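Local coordinates for EvdMO1 (Micromonospora carbonacea, PDB 5T39), which probably transfers a methyl group from S-adenosylmethionine to a sugar-containing intermediate of everninomicin biosynthesis, through its Rossmann-like methyltransferase domain, at residues A[236-241]-A[245-250]. Residues are numbered along the deposited sequence; the frame is centred on the assembly and turned at random.
Sequences LHERTS and CDIVVV
The C-terminal beta hairpin of the Rossmann-like methyltransferase fold, whose reversed strand 7 gives the sheet its 3-2-1-4-5-7-6 order, pairs residues 236-239 of edge strand 232-239 with residues 245-250 of strand 244-252. Arg239 and Asp246 form a hydrogen-bonded pair, joined by N to O bonds in both directions. A classic beta bulge opposes Leu236 and His237 to Val248: Val248 O takes a 2.8 Å bond from Leu236 N and a weak one from His237 N. The CB of Leu236 points toward residues 245-250, and its CD1 meets Val250 CG2 at 3.7 Å.

On the face away from His237, Arg239, Asp246 and Val248, the extended Glu238 runs alongside Ile247; its carboxylate continues to Arg218 and Tyr179, while Ile247 packs on helix 218-228. On the Asp246 face, Arg239 is long enough to bend at chi3 (59°) and bring its guanidinium side-on to the carboxylate. Arg239 NE reaches Asp246 OD2 at 2.8 Å and NH2 reaches OD1 of the same aspartate at 3.0 Å, both from above the carboxylate plane, the two flat groups being turned 71° apart. Replacing Asp246 by an alanine would probably leave the guanidinium without this carboxylate, held by little more than the NH2 bond to Val244 O. Asp246 OD2, already bonded to Arg239 NE, also accepts from a water at 2.7 Å; that water lies in the plane of the His237 ring, 2.8 Å from His237 NE2.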
# COMPACT_ATOMS: atom_id res chain seq x y z
N LEU A 236 3.97 13.34 8.87
CA LEU A 236 2.89 13.07 9.82
C LEU A 236 3.36 12.29 11.03
O LEU A 236 2.81 12.47 12.13
CB LEU A 236 1.74 12.30 9.15
CG LEU A 236 1.08 12.96 7.95
CD1 LEU A 236 -0.08 12.09 7.46
CD2 LEU A 236 0.61 14.37 8.24
N HIS A 237 4.37 11.44 10.87
CA HIS A 237 4.85 10.58 11.94
C HIS A 237 6.27 10.17 11.59
O HIS A 237 6.56 9.90 10.43
CB HIS A 237 3.96 9.34 12.05
CG HIS A 237 4.54 8.25 12.90
ND1 HIS A 237 4.62 8.34 14.27
CD2 HIS A 237 5.08 7.05 12.57
CE1 HIS A 237 5.17 7.24 14.75
NE2 HIS A 237 5.47 6.45 13.74
N GLU A 238 7.13 10.08 12.59
CA GLU A 238 8.47 9.58 12.35
C GLU A 238 9.02 8.96 13.63
O GLU A 238 8.89 9.52 14.72
CB GLU A 238 9.40 10.68 11.83
CG GLU A 238 10.75 10.16 11.36
CD GLU A 238 11.53 11.15 10.51
OE1 GLU A 238 11.12 12.33 10.36
OE2 GLU A 238 12.59 10.73 9.98
N ARG A 239 9.64 7.79 13.48
CA ARG A 239 10.36 7.12 14.57
C ARG A 239 11.75 6.82 14.06
O ARG A 239 11.90 6.13 13.05
CB ARG A 239 9.67 5.82 14.98
CG ARG A 239 10.31 5.13 16.19
CD ARG A 239 9.85 3.68 16.33
NE ARG A 239 10.17 2.89 15.14
CZ ARG A 239 11.37 2.36 14.88
NH1 ARG A 239 12.37 2.51 15.74
NH2 ARG A 239 11.56 1.67 13.77
N THR A 240 12.76 7.31 14.76
CA THR A 240 14.13 7.14 14.30
C THR A 240 14.89 6.15 15.16
O THR A 240 14.62 5.97 16.35
CB THR A 240 14.89 8.45 14.26
OG1 THR A 240 15.05 8.94 15.59
CG2 THR A 240 14.18 9.48 13.41
N SER A 241 15.86 5.52 14.51
CA SER A 241 16.87 4.68 15.15
C SER A 241 18.08 4.67 14.23
O SER A 241 18.03 5.15 13.10
CB SER A 241 16.37 3.25 15.37
OG SER A 241 16.81 2.40 14.33
N CYS A 245 14.08 2.77 10.65
CA CYS A 245 13.30 3.95 10.95
C CYS A 245 11.93 3.82 10.28
O CYS A 245 11.78 3.09 9.30
CB CYS A 245 13.99 5.20 10.40
SG CYS A 245 15.61 5.52 11.14
N ASP A 246 10.95 4.56 10.81
CA ASP A 246 9.59 4.56 10.29
C ASP A 246 9.20 6.00 9.96
O ASP A 246 9.51 6.91 10.73
CB ASP A 246 8.58 4.08 11.35
CG ASP A 246 8.93 2.74 11.97
OD1 ASP A 246 9.74 1.97 11.41
OD2 ASP A 246 8.37 2.47 13.05
N ILE A 247 8.48 6.20 8.86
CA ILE A 247 8.02 7.54 8.53
C ILE A 247 6.70 7.45 7.77
O ILE A 247 6.46 6.51 6.99
CB ILE A 247 9.10 8.35 7.77
CG1 ILE A 247 8.83 9.86 7.84
CG2 ILE A 247 9.23 7.87 6.33
CD1 ILE A 247 9.98 10.69 7.29
N VAL A 248 5.84 8.44 8.00
CA VAL A 248 4.64 8.67 7.22
C VAL A 248 4.70 10.10 6.74
O VAL A 248 4.82 11.03 7.55
CB VAL A 248 3.36 8.42 8.03
CG1 VAL A 248 2.14 8.62 7.14
CG2 VAL A 248 3.35 7.03 8.65
N VAL A 249 4.63 10.30 5.43
CA VAL A 249 4.67 11.63 4.86
C VAL A 249 3.57 11.78 3.84
O VAL A 249 3.11 10.81 3.22
CB VAL A 249 6.02 11.99 4.19
CG1 VAL A 249 7.16 11.78 5.13
CG2 VAL A 249 6.24 11.24 2.92
N VAL A 250 3.15 13.02 3.65
CA VAL A 250 2.31 13.42 2.54
C VAL A 250 3.17 14.22 1.58
O VAL A 250 3.76 15.24 1.97
CB VAL A 250 1.11 14.25 3.02
CG1 VAL A 250 0.27 14.67 1.83
CG2 VAL A 250 0.29 13.48 4.03
O HOH W 1 6.41 3.85 14.19